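Long-range contacts in putative triphosphoribosyl-dephospho-coA synthase (Archaeoglobus fulgidus DSM 4304, PDB 3H9P), which is a putative triphosphoribosyl-dephospho-CoA synthase of the CitG family, whose members are generally thought to bind ATP, although its own function remains unproven: residues D187-A192 / P229-D234; F61-P66 / T236-F241; E143-R148 / S183-P188. All blocks are in the same frame, centred on the assembly; numbering follows the deposited sequence.

In the fold
Contacts 1 and 2 pair helices that are distant in sequence but adjacent in an all-helical chain; contact 3 sets the start of helix 145-151 against a loop. Helix 230-246 serves the first two, contact 1 through its first turn and contact 2 further along; their centres lie 15 Å apart, and Leu63 CD1 packs 3.6 Å from Asp234 O. Contact 3 lies closest to contact 1, 7 Å between centres, and the two share Asp187 and Pro188. Ile146, on segment 143-148 of contact 3, touches Thr231 and Asp234 of contact 1 and Leu62 and Leu63 of helix 58-68, although contacts 2 and 3 are centred 14 Å apart. Along the chain, contacts 1 and 3 are nested inside the loop closed by contact 2.

Contact 1 of 3, residues D187-A192 / P229-D234; sequences DPLVIA and PGTIAD
The carboxylate of Asp187 is the flat group of this contact, and Thr231 OG1 meets it obliquely, standing 37° out of its plane and donating to Asp187 OD1 at 2.7 Å. The same OD1 receives Leu189 N on its anti lone pair, at 3.0 Å, and thereby N-caps helix 188-194. Beyond the other end of the carboxylate lies the first turn of helix 230-246: Ile232 N donates to Asp187 OD2 over 3.2 Å, and Thr231 N makes a weak, bent bond to it. The position of OD2 is less certain, because it sits too close to Pro229 in the model.

Asp187 and Pro229, the N-cap residues of the two helices, have CA atoms 5.7 Å apart. From there the helices depart almost antiparallel, at 173° for the short segments. Asp187 CG is anti to the backbone N (chi1 -160°), which carries the carboxylate across to the other helix start. Apolar groups pack beside the polar pair. Pro188 CG reaches to 3.5 Å from Thr231 OG1, Leu189 CD1 lies against Gly230 CA at 3.7 Å, and Val190 CG2 packs on Pro229 CA. Helix 171-182 adjoins the Pro229 side through Tyr178 and Leu182, whereas Val190 rests on Tyr198 and Ala199.

One buried carboxylate thus caps its own helix and binds the opening turn of another. Its two donors on OD1 restrict rotation of the group, and the amino-terminal ends of both helices face it, an arrangement that is probably electrostatically favourable.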
ATOM      1  N   ASP A 187      -0.594 -13.069  -4.602  1.00 27.74           N
ATOM      2  CA  ASP A 187      -1.228 -12.009  -5.377  1.00 27.38           C
ATOM      3  C   ASP A 187      -1.510 -10.799  -4.478  1.00 27.09           C
ATOM      4  O   ASP A 187      -2.302 -10.906  -3.516  1.00 27.78           O
ATOM      5  CB  ASP A 187      -2.545 -12.522  -5.988  1.00 27.01           C
ATOM      6  CG  ASP A 187      -3.017 -11.674  -7.170  1.00 27.70           C
ATOM      7  OD1 ASP A 187      -3.181 -10.446  -6.988  1.00 26.81           O
ATOM      8  OD2 ASP A 187      -3.214 -12.226  -8.290  1.00 26.52           O
ATOM      9  N   PRO A 188      -0.875  -9.654  -4.783  1.00 26.10           N
ATOM     10  CA  PRO A 188      -1.082  -8.419  -4.040  1.00 25.79           C
ATOM     11  C   PRO A 188      -2.576  -8.042  -3.906  1.00 25.83           C
ATOM     12  O   PRO A 188      -2.990  -7.555  -2.868  1.00 25.12           O
ATOM     13  CB  PRO A 188      -0.311  -7.373  -4.868  1.00 25.36           C
ATOM     14  CG  PRO A 188      -0.110  -7.969  -6.189  1.00 24.58           C
ATOM     15  CD  PRO A 188      -0.015  -9.443  -5.966  1.00 25.70           C
ATOM     16  N   LEU A 189      -3.383  -8.313  -4.921  1.00 26.09           N
ATOM     17  CA  LEU A 189      -4.839  -8.053  -4.814  1.00 26.38           C
ATOM     18  C   LEU A 189      -5.494  -8.929  -3.775  1.00 26.69           C
ATOM     19  O   LEU A 189      -6.351  -8.479  -2.976  1.00 28.93           O
ATOM     20  CB  LEU A 189      -5.525  -8.305  -6.148  1.00 25.43           C
ATOM     21  CG  LEU A 189      -5.107  -7.388  -7.282  1.00 26.03           C
ATOM     22  CD1 LEU A 189      -5.791  -7.869  -8.590  1.00 25.41           C
ATOM     23  CD2 LEU A 189      -5.467  -5.940  -6.961  1.00 22.55           C
ATOM     24  N   VAL A 190      -5.125 -10.202  -3.775  1.00 26.40           N
ATOM     25  CA  VAL A 190      -5.601 -11.100  -2.715  1.00 25.71           C
ATOM     26  C   VAL A 190      -5.077 -10.624  -1.341  1.00 26.76           C
ATOM     27  O   VAL A 190      -5.834 -10.587  -0.369  1.00 26.03           O
ATOM     28  CB  VAL A 190      -5.204 -12.550  -3.016  1.00 24.88           C
ATOM     29  CG1 VAL A 190      -5.468 -13.457  -1.830  1.00 26.14           C
ATOM     30  CG2 VAL A 190      -5.901 -13.045  -4.266  1.00 21.41           C
ATOM     31  N   ILE A 191      -3.789 -10.256  -1.265  1.00 27.72           N
ATOM     32  CA  ILE A 191      -3.203  -9.786   0.007  1.00 28.80           C
ATOM     33  C   ILE A 191      -4.089  -8.679   0.581  1.00 29.74           C
ATOM     34  O   ILE A 191      -4.501  -8.734   1.752  1.00 30.29           O
ATOM     35  CB  ILE A 191      -1.723  -9.255  -0.150  1.00 28.86           C
ATOM     36  CG1 ILE A 191      -0.737 -10.396  -0.455  1.00 27.99           C
ATOM     37  CG2 ILE A 191      -1.293  -8.535   1.073  1.00 26.83           C
ATOM     38  CD1 ILE A 191       0.658  -9.947  -0.838  1.00 25.25           C
ATOM     39  N   ALA A 192      -4.422  -7.703  -0.266  1.00 29.84           N
ATOM     40  CA  ALA A 192      -5.146  -6.520   0.178  1.00 30.00           C
ATOM     41  C   ALA A 192      -6.579  -6.826   0.576  1.00 30.19           C
ATOM     42  O   ALA A 192      -7.133  -6.152   1.417  1.00 30.65           O
ATOM     43  CB  ALA A 192      -5.104  -5.435  -0.913  1.00 29.41           C
ATOM     44  N   PRO A 229      -7.294 -13.874  -8.066  1.00 31.44           N
ATOM     45  CA  PRO A 229      -5.870 -13.581  -8.276  1.00 30.61           C
ATOM     46  C   PRO A 229      -5.598 -12.837  -9.573  1.00 30.33           C
ATOM     47  O   PRO A 229      -4.892 -13.354 -10.446  1.00 30.56           O
ATOM     48  CB  PRO A 229      -5.223 -14.958  -8.359  1.00 30.08           C
ATOM     49  CG  PRO A 229      -6.314 -15.964  -8.279  1.00 30.60           C
ATOM     50  CD  PRO A 229      -7.625 -15.273  -8.388  1.00 31.59           C
ATOM     51  N   GLY A 230      -6.132 -11.622  -9.680  1.00 30.28           N
ATOM     52  CA  GLY A 230      -6.037 -10.815 -10.897  1.00 29.27           C
ATOM     53  C   GLY A 230      -4.638 -10.559 -11.433  1.00 28.61           C
ATOM     54  O   GLY A 230      -4.426 -10.525 -12.641  1.00 28.80           O
ATOM     55  N   THR A 231      -3.672 -10.390 -10.540  1.00 28.37           N
ATOM     56  CA  THR A 231      -2.323 -10.023 -10.935  1.00 28.33           C
ATOM     57  C   THR A 231      -1.645 -11.187 -11.622  1.00 28.58           C
ATOM     58  O   THR A 231      -0.831 -10.992 -12.530  1.00 29.64           O
ATOM     59  CB  THR A 231      -1.490  -9.631  -9.719  1.00 29.19           C
ATOM     60  OG1 THR A 231      -2.259  -8.758  -8.881  1.00 31.60           O
ATOM     61  CG2 THR A 231      -0.189  -8.944 -10.121  1.00 28.35           C
ATOM     62  N   ILE A 232      -1.975 -12.405 -11.190  1.00 28.25           N
ATOM     63  CA  ILE A 232      -1.403 -13.594 -11.761  1.00 26.78           C
ATOM     64  C   ILE A 232      -1.852 -13.737 -13.215  1.00 27.55           C
ATOM     65  O   ILE A 232      -1.031 -13.978 -14.113  1.00 27.65           O
ATOM     66  CB  ILE A 232      -1.732 -14.843 -10.903  1.00 26.47           C
ATOM     67  CG1 ILE A 232      -1.287 -14.635  -9.458  1.00 25.43           C
ATOM     68  CG2 ILE A 232      -1.115 -16.112 -11.521  1.00 23.82           C
ATOM     69  CD1 ILE A 232       0.237 -14.264  -9.307  1.00 24.70           C
ATOM     70  N   ALA A 233      -3.146 -13.559 -13.447  1.00 27.40           N
ATOM     71  CA  ALA A 233      -3.674 -13.512 -14.795  1.00 27.89           C
ATOM     72  C   ALA A 233      -3.068 -12.338 -15.595  1.00 28.56           C
ATOM     73  O   ALA A 233      -2.719 -12.501 -16.779  1.00 29.48           O
ATOM     74  CB  ALA A 233      -5.201 -13.421 -14.762  1.00 27.49           C
ATOM     75  N   ASP A 234      -2.925 -11.180 -14.963  1.00 28.97           N
ATOM     76  CA  ASP A 234      -2.212 -10.048 -15.589  1.00 30.06           C
ATOM     77  C   ASP A 234      -0.845 -10.494 -16.104  1.00 30.82           C
ATOM     78  O   ASP A 234      -0.523 -10.271 -17.279  1.00 31.28           O
ATOM     79  CB  ASP A 234      -2.069  -8.839 -14.630  1.00 29.97           C
ATOM     80  CG  ASP A 234      -3.433  -8.160 -14.315  1.00 30.01           C
ATOM     81  OD1 ASP A 234      -4.376  -8.359 -15.104  1.00 28.41           O
ATOM     82  OD2 ASP A 234      -3.580  -7.414 -13.305  1.00 29.36           O
TER

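Contact 2 of 3, residues F61-P66 / T236-F241; sequences FLLLVP and TASSIF
Leu64 and Ser238 mark the closest backbone approach, with CA atoms 5.8 Å apart, where segments 61-66 and 236-241 run nearly parallel, crossing at -17° with their axes 9.3 Å apart. Leu64 does most of the touching through a single methyl. With its CG anti to the carbonyl carbon (chi1 -71°), the side chain reaches the facing helix although its CB does not point there. Leu64 CD2 lies 3.7 Å from Phe241 CB and 3.9 Å from Ser238 CA, and it also rests near Ala237 O, so the branch settles against one turn of the facing helix. The leucine and phenylalanine side chains meet at a slant, and CD2 touches the base of the aromatic residue more closely than its ring.

This is helix-to-helix packing inside the all-helical CitG-type fold, joining helix 58-68 to the long helix 230-246 near the centre of the chain. Leu63 packs on Ser238, its CB 4.0 Å from Ser238 CB. The serine hydroxyl is hydrogen-bonded to Ser157 OG and to Leu235 O; the methyl Leu63 CD1 touches Ser238 OG by van der Waals contact, at 3.8 Å.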
ATOM      1  N   PHE A  61      -3.219  -4.019 -18.466  1.00 28.37           N
ATOM      2  CA  PHE A  61      -2.880  -2.819 -19.296  1.00 29.19           C
ATOM      3  C   PHE A  61      -1.651  -2.058 -18.879  1.00 29.17           C
ATOM      4  O   PHE A  61      -0.872  -1.522 -19.727  1.00 29.43           O
ATOM      5  CB  PHE A  61      -4.066  -1.849 -19.327  1.00 29.94           C
ATOM      6  CG  PHE A  61      -5.303  -2.432 -19.969  1.00 30.72           C
ATOM      7  CD1 PHE A  61      -5.200  -3.251 -21.102  1.00 30.78           C
ATOM      8  CD2 PHE A  61      -6.547  -2.109 -19.496  1.00 33.99           C
ATOM      9  CE1 PHE A  61      -6.303  -3.743 -21.730  1.00 30.20           C
ATOM     10  CE2 PHE A  61      -7.689  -2.603 -20.118  1.00 37.06           C
ATOM     11  CZ  PHE A  61      -7.554  -3.437 -21.246  1.00 36.66           C
ATOM     12  N   LEU A  62      -1.464  -1.976 -17.566  1.00 29.32           N
ATOM     13  CA  LEU A  62      -0.283  -1.299 -17.037  1.00 28.61           C
ATOM     14  C   LEU A  62       0.985  -2.107 -17.380  1.00 28.24           C
ATOM     15  O   LEU A  62       2.064  -1.543 -17.537  1.00 27.39           O
ATOM     16  CB  LEU A  62      -0.424  -1.079 -15.527  1.00 28.16           C
ATOM     17  CG  LEU A  62       0.673  -0.377 -14.742  1.00 29.76           C
ATOM     18  CD1 LEU A  62       1.057   1.016 -15.324  1.00 28.29           C
ATOM     19  CD2 LEU A  62       0.265  -0.299 -13.245  1.00 27.74           C
ATOM     20  N   LEU A  63       0.837  -3.425 -17.458  1.00 27.75           N
ATOM     21  CA  LEU A  63       1.912  -4.305 -17.884  1.00 29.14           C
ATOM     22  C   LEU A  63       2.103  -4.232 -19.407  1.00 30.38           C
ATOM     23  O   LEU A  63       3.245  -4.083 -19.904  1.00 31.32           O
ATOM     24  CB  LEU A  63       1.665  -5.765 -17.456  1.00 28.85           C
ATOM     25  CG  LEU A  63       1.850  -6.196 -15.989  1.00 28.09           C
ATOM     26  CD1 LEU A  63       1.310  -7.614 -15.725  1.00 24.50           C
ATOM     27  CD2 LEU A  63       3.351  -6.102 -15.572  1.00 23.56           C
ATOM     28  N   LEU A  64       1.009  -4.292 -20.149  1.00 29.82           N
ATOM     29  CA  LEU A  64       1.128  -4.447 -21.617  1.00 30.12           C
ATOM     30  C   LEU A  64       1.456  -3.198 -22.375  1.00 30.15           C
ATOM     31  O   LEU A  64       2.202  -3.247 -23.321  1.00 31.77           O
ATOM     32  CB  LEU A  64      -0.141  -5.051 -22.209  1.00 30.16           C
ATOM     33  CG  LEU A  64      -0.362  -6.534 -21.880  1.00 30.77           C
ATOM     34  CD1 LEU A  64      -1.862  -6.811 -22.114  1.00 33.38           C
ATOM     35  CD2 LEU A  64       0.514  -7.469 -22.727  1.00 28.32           C
ATOM     36  N   VAL A  65       0.910  -2.063 -21.955  1.00 29.55           N
ATOM     37  CA  VAL A  65       1.143  -0.847 -22.688  1.00 28.57           C
ATOM     38  C   VAL A  65       2.642  -0.504 -22.830  1.00 28.66           C
ATOM     39  O   VAL A  65       3.088  -0.117 -23.917  1.00 29.15           O
ATOM     40  CB  VAL A  65       0.229   0.300 -22.118  1.00 28.40           C
ATOM     41  CG1 VAL A  65       0.634   1.627 -22.613  1.00 25.98           C
ATOM     42  CG2 VAL A  65      -1.227  -0.004 -22.464  1.00 25.37           C
ATOM     43  N   PRO A  66       3.438  -0.639 -21.754  1.00 28.81           N
ATOM     44  CA  PRO A  66       4.869  -0.339 -21.975  1.00 28.84           C
ATOM     45  C   PRO A  66       5.574  -1.299 -22.939  1.00 28.80           C
ATOM     46  O   PRO A  66       6.479  -0.858 -23.656  1.00 28.39           O
ATOM     47  CB  PRO A  66       5.483  -0.482 -20.582  1.00 28.38           C
ATOM     48  CG  PRO A  66       4.395  -0.227 -19.676  1.00 28.39           C
ATOM     49  CD  PRO A  66       3.164  -0.824 -20.324  1.00 28.78           C
ATOM     50  N   THR A 236       0.227 -13.460 -16.648  1.00 28.47           N
ATOM     51  CA  THR A 236       0.142 -14.514 -17.633  1.00 28.52           C
ATOM     52  C   THR A 236       0.005 -13.868 -19.030  1.00 28.16           C
ATOM     53  O   THR A 236       0.584 -14.326 -20.008  1.00 28.76           O
ATOM     54  CB  THR A 236      -1.023 -15.423 -17.276  1.00 28.98           C
ATOM     55  OG1 THR A 236      -0.711 -16.010 -16.023  1.00 28.15           O
ATOM     56  CG2 THR A 236      -1.263 -16.541 -18.334  1.00 29.16           C
ATOM     57  N   ALA A 237      -0.727 -12.772 -19.088  1.00 27.79           N
ATOM     58  CA  ALA A 237      -0.972 -12.079 -20.334  1.00 27.06           C
ATOM     59  C   ALA A 237       0.271 -11.396 -20.824  1.00 26.63           C
ATOM     60  O   ALA A 237       0.538 -11.411 -22.013  1.00 27.06           O
ATOM     61  CB  ALA A 237      -2.118 -11.042 -20.163  1.00 26.08           C
ATOM     62  N   SER A 238       1.018 -10.757 -19.939  1.00 26.34           N
ATOM     63  CA  SER A 238       2.212 -10.064 -20.404  1.00 27.31           C
ATOM     64  C   SER A 238       3.258 -11.095 -20.901  1.00 27.92           C
ATOM     65  O   SER A 238       3.989 -10.819 -21.858  1.00 28.17           O
ATOM     66  CB  SER A 238       2.773  -9.149 -19.319  1.00 26.43           C
ATOM     67  OG  SER A 238       3.173  -9.887 -18.192  1.00 29.16           O
ATOM     68  N   SER A 239       3.316 -12.261 -20.229  1.00 27.35           N
ATOM     69  CA  SER A 239       4.164 -13.382 -20.646  1.00 27.57           C
ATOM     70  C   SER A 239       3.796 -13.916 -22.049  1.00 27.15           C
ATOM     71  O   SER A 239       4.691 -14.256 -22.809  1.00 26.82           O
ATOM     72  CB  SER A 239       4.066 -14.552 -19.649  1.00 27.61           C
ATOM     73  OG  SER A 239       4.675 -14.236 -18.436  1.00 27.28           O
ATOM     74  N   ILE A 240       2.487 -14.037 -22.335  1.00 26.12           N
ATOM     75  CA  ILE A 240       1.994 -14.443 -23.640  1.00 25.43           C
ATOM     76  C   ILE A 240       2.474 -13.456 -24.691  1.00 25.45           C
ATOM     77  O   ILE A 240       2.983 -13.848 -25.720  1.00 25.73           O
ATOM     78  CB  ILE A 240       0.427 -14.548 -23.695  1.00 25.80           C
ATOM     79  CG1 ILE A 240      -0.098 -15.716 -22.846  1.00 25.22           C
ATOM     80  CG2 ILE A 240      -0.059 -14.770 -25.150  1.00 23.97           C
ATOM     81  CD1 ILE A 240      -1.619 -15.709 -22.618  1.00 24.85           C
ATOM     82  N   PHE A 241       2.322 -12.164 -24.409  1.00 26.23           N
ATOM     83  CA  PHE A 241       2.777 -11.146 -25.320  1.00 25.43           C
ATOM     84  C   PHE A 241       4.261 -11.302 -25.642  1.00 25.06           C
ATOM     85  O   PHE A 241       4.641 -11.290 -26.793  1.00 24.86           O
ATOM     86  CB  PHE A 241       2.463  -9.705 -24.881  1.00 24.46           C
ATOM     87  CG  PHE A 241       2.920  -8.670 -25.924  1.00 26.60           C
ATOM     88  CD1 PHE A 241       2.179  -8.448 -27.077  1.00 25.47           C
ATOM     89  CD2 PHE A 241       4.151  -8.034 -25.807  1.00 26.16           C
ATOM     90  CE1 PHE A 241       2.620  -7.562 -28.083  1.00 24.67           C
ATOM     91  CE2 PHE A 241       4.609  -7.140 -26.800  1.00 25.01           C
ATOM     92  CZ  PHE A 241       3.842  -6.912 -27.947  1.00 25.40           C
TER

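Contact 3 of 3, residues E143-R148 / S183-P188; sequences ENLIAR and SKFPDP
Leu145, in the first turn of helix 145-151, packs against the connection that leads from helix 171-182 to helix 188-194 and meets Phe185, Pro186 and Pro188. The contact belongs to an all-helical fold, and here a helix start is set against an interhelical loop. The start is N-capped: Asn144 OD1 accepts from Ala147 N at 3.2 Å, a fairly straight bond (163°) whose donor stands well above the carbonyl plane.

From CB, the leucine chain turns so that CG is anti to its carbonyl carbon (chi1 -56°), which aims the isobutyl group at the loop. Leu145 CG then comes within 4.1 Å of Pro188 CD, the two side chains crossing at about a right angle. At the first branch, Leu145 CD1 makes the closest approach of this side chain, touching Phe185 CB at 3.5 Å. Leu145 CD1 is also flanked by Pro186 O and Pro188 CD, each 3.9 Å away. The second branch, Leu145 CD2, leans toward Phe185 CD1 at 4.0 Å, meeting the ring obliquely. That same methyl lies over one face of the Arg148 guanidinium, offset toward its rim, so CD2 touches both the arginine and Phe185.

On the flank, the carbonyl of Glu143 points its O at the proline ring, 3.5 Å from Pro188 CB. Leu145 also touches Leu235, linking this patch to helix 230-246. Arg148 reaches Phe185 by a chain extended through chi1 and chi2 and bent at chi3. Its guanidinium, with a plane 70° from that of the ring, presents an edge to the aromatic group, Arg148 NH2 standing 3.7 Å from Phe185 CE1.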
ATOM      1  N   GLU A 143       5.643  -6.312  -2.341  1.00 30.93           N
ATOM      2  CA  GLU A 143       4.563  -7.230  -2.734  1.00 30.06           C
ATOM      3  C   GLU A 143       3.915  -6.865  -4.056  1.00 28.52           C
ATOM      4  O   GLU A 143       3.217  -7.690  -4.660  1.00 27.74           O
ATOM      5  CB  GLU A 143       3.458  -7.302  -1.674  1.00 30.79           C
ATOM      6  CG  GLU A 143       2.586  -6.048  -1.597  1.00 33.92           C
ATOM      7  CD  GLU A 143       2.998  -5.137  -0.440  1.00 41.37           C
ATOM      8  OE1 GLU A 143       4.137  -5.297   0.101  1.00 42.98           O
ATOM      9  OE2 GLU A 143       2.168  -4.274  -0.049  1.00 42.34           O
ATOM     10  N   ASN A 144       4.100  -5.614  -4.471  1.00 26.47           N
ATOM     11  CA  ASN A 144       3.511  -5.109  -5.710  1.00 25.50           C
ATOM     12  C   ASN A 144       4.262  -5.645  -6.951  1.00 24.89           C
ATOM     13  O   ASN A 144       5.267  -5.082  -7.398  1.00 25.02           O
ATOM     14  CB  ASN A 144       3.468  -3.569  -5.668  1.00 24.92           C
ATOM     15  CG  ASN A 144       2.638  -2.969  -6.785  1.00 24.46           C
ATOM     16  OD1 ASN A 144       2.448  -3.581  -7.833  1.00 24.90           O
ATOM     17  ND2 ASN A 144       2.185  -1.739  -6.586  1.00 23.74           N
ATOM     18  N   LEU A 145       3.763  -6.740  -7.493  1.00 25.33           N
ATOM     19  CA  LEU A 145       4.402  -7.446  -8.618  1.00 25.49           C
ATOM     20  C   LEU A 145       4.459  -6.646  -9.926  1.00 25.49           C
ATOM     21  O   LEU A 145       5.452  -6.690 -10.655  1.00 26.40           O
ATOM     22  CB  LEU A 145       3.735  -8.825  -8.831  1.00 25.21           C
ATOM     23  CG  LEU A 145       3.664  -9.829  -7.662  1.00 24.82           C
ATOM     24  CD1 LEU A 145       2.878 -11.067  -8.086  1.00 24.77           C
ATOM     25  CD2 LEU A 145       5.033 -10.266  -7.125  1.00 24.57           C
ATOM     26  N   ILE A 146       3.433  -5.862 -10.224  1.00 26.36           N
ATOM     27  CA  ILE A 146       3.416  -5.140 -11.506  1.00 26.27           C
ATOM     28  C   ILE A 146       4.438  -4.009 -11.463  1.00 26.92           C
ATOM     29  O   ILE A 146       5.149  -3.773 -12.462  1.00 26.36           O
ATOM     30  CB  ILE A 146       1.981  -4.655 -11.875  1.00 26.65           C
ATOM     31  CG1 ILE A 146       1.143  -5.845 -12.336  1.00 27.80           C
ATOM     32  CG2 ILE A 146       1.956  -3.513 -12.942  1.00 23.74           C
ATOM     33  CD1 ILE A 146      -0.382  -5.642 -12.097  1.00 28.17           C
ATOM     34  N   ALA A 147       4.522  -3.346 -10.301  1.00 27.52           N
ATOM     35  CA  ALA A 147       5.465  -2.220 -10.059  1.00 28.39           C
ATOM     36  C   ALA A 147       6.911  -2.649 -10.284  1.00 28.33           C
ATOM     37  O   ALA A 147       7.711  -1.989 -10.945  1.00 28.88           O
ATOM     38  CB  ALA A 147       5.298  -1.706  -8.612  1.00 27.81           C
ATOM     39  N   ARG A 148       7.203  -3.791  -9.694  1.00 28.17           N
ATOM     40  CA  ARG A 148       8.469  -4.498  -9.782  1.00 27.54           C
ATOM     41  C   ARG A 148       8.844  -4.940 -11.216  1.00 27.31           C
ATOM     42  O   ARG A 148      10.002  -4.832 -11.596  1.00 28.24           O
ATOM     43  CB  ARG A 148       8.331  -5.667  -8.822  1.00 26.83           C
ATOM     44  CG  ARG A 148       9.222  -6.873  -8.978  1.00 28.54           C
ATOM     45  CD  ARG A 148       9.250  -7.429  -7.608  1.00 30.84           C
ATOM     46  NE  ARG A 148       9.074  -8.857  -7.543  1.00 31.99           N
ATOM     47  CZ  ARG A 148       8.614  -9.477  -6.471  1.00 30.44           C
ATOM     48  NH1 ARG A 148       8.229  -8.773  -5.408  1.00 30.20           N
ATOM     49  NH2 ARG A 148       8.517 -10.796  -6.478  1.00 30.26           N
ATOM     50  N   SER A 183       1.421 -20.519  -8.019  1.00 27.68           N
ATOM     51  CA  SER A 183       2.190 -21.104  -6.888  1.00 28.52           C
ATOM     52  C   SER A 183       3.463 -20.366  -6.463  1.00 28.51           C
ATOM     53  O   SER A 183       4.123 -20.770  -5.504  1.00 29.31           O
ATOM     54  CB  SER A 183       2.453 -22.628  -7.003  1.00 28.52           C
ATOM     55  OG  SER A 183       2.087 -23.177  -8.241  1.00 27.68           O
ATOM     56  N   LYS A 184       3.806 -19.288  -7.139  1.00 28.25           N
ATOM     57  CA  LYS A 184       5.116 -18.705  -6.939  1.00 29.64           C
ATOM     58  C   LYS A 184       4.988 -17.322  -6.311  1.00 29.76           C
ATOM     59  O   LYS A 184       5.820 -16.904  -5.517  1.00 30.29           O
ATOM     60  CB  LYS A 184       5.828 -18.636  -8.295  1.00 29.52           C
ATOM     61  CG  LYS A 184       7.294 -18.395  -8.255  1.00 31.11           C
ATOM     62  CD  LYS A 184       7.815 -18.320  -9.677  1.00 32.48           C
ATOM     63  CE  LYS A 184       9.310 -18.233  -9.727  1.00 33.18           C
ATOM     64  NZ  LYS A 184       9.838 -19.591  -9.958  1.00 37.47           N
ATOM     65  N   PHE A 185       3.936 -16.603  -6.667  1.00 29.82           N
ATOM     66  CA  PHE A 185       3.841 -15.220  -6.236  1.00 29.11           C
ATOM     67  C   PHE A 185       2.494 -15.062  -5.588  1.00 29.08           C
ATOM     68  O   PHE A 185       1.480 -15.347  -6.224  1.00 28.86           O
ATOM     69  CB  PHE A 185       3.994 -14.266  -7.418  1.00 28.59           C
ATOM     70  CG  PHE A 185       5.312 -14.386  -8.132  1.00 26.38           C
ATOM     71  CD1 PHE A 185       6.491 -13.925  -7.536  1.00 22.83           C
ATOM     72  CD2 PHE A 185       5.364 -14.941  -9.395  1.00 24.02           C
ATOM     73  CE1 PHE A 185       7.689 -14.016  -8.197  1.00 23.53           C
ATOM     74  CE2 PHE A 185       6.569 -15.057 -10.072  1.00 26.57           C
ATOM     75  CZ  PHE A 185       7.738 -14.610  -9.478  1.00 23.88           C
ATOM     76  N   PRO A 186       2.489 -14.685  -4.296  1.00 28.95           N
ATOM     77  CA  PRO A 186       1.244 -14.315  -3.612  1.00 28.61           C
ATOM     78  C   PRO A 186       0.697 -13.072  -4.321  1.00 28.65           C
ATOM     79  O   PRO A 186       1.462 -12.170  -4.674  1.00 29.35           O
ATOM     80  CB  PRO A 186       1.682 -13.990  -2.178  1.00 28.45           C
ATOM     81  CG  PRO A 186       3.148 -14.278  -2.094  1.00 30.46           C
ATOM     82  CD  PRO A 186       3.698 -14.404  -3.499  1.00 28.51           C
ATOM     83  N   ASP A 187      -0.594 -13.069  -4.602  1.00 27.74           N
ATOM     84  CA  ASP A 187      -1.228 -12.009  -5.377  1.00 27.38           C
ATOM     85  C   ASP A 187      -1.510 -10.799  -4.478  1.00 27.09           C
ATOM     86  O   ASP A 187      -2.302 -10.906  -3.516  1.00 27.78           O
ATOM     87  CB  ASP A 187      -2.545 -12.522  -5.988  1.00 27.01           C
ATOM     88  CG  ASP A 187      -3.017 -11.674  -7.170  1.00 27.70           C
ATOM     89  OD1 ASP A 187      -3.181 -10.446  -6.988  1.00 26.81           O
ATOM     90  OD2 ASP A 187      -3.214 -12.226  -8.290  1.00 26.52           O
ATOM     91  N   PRO A 188      -0.875  -9.654  -4.783  1.00 26.10           N
ATOM     92  CA  PRO A 188      -1.082  -8.419  -4.040  1.00 25.79           C
ATOM     93  C   PRO A 188      -2.576  -8.042  -3.906  1.00 25.83           C
ATOM     94  O   PRO A 188      -2.990  -7.555  -2.868  1.00 25.12           O
ATOM     95  CB  PRO A 188      -0.311  -7.373  -4.868  1.00 25.36           C
ATOM     96  CG  PRO A 188      -0.110  -7.969  -6.189  1.00 24.58           C
ATOM     97  CD  PRO A 188      -0.015  -9.443  -5.966  1.00 25.70           C
TER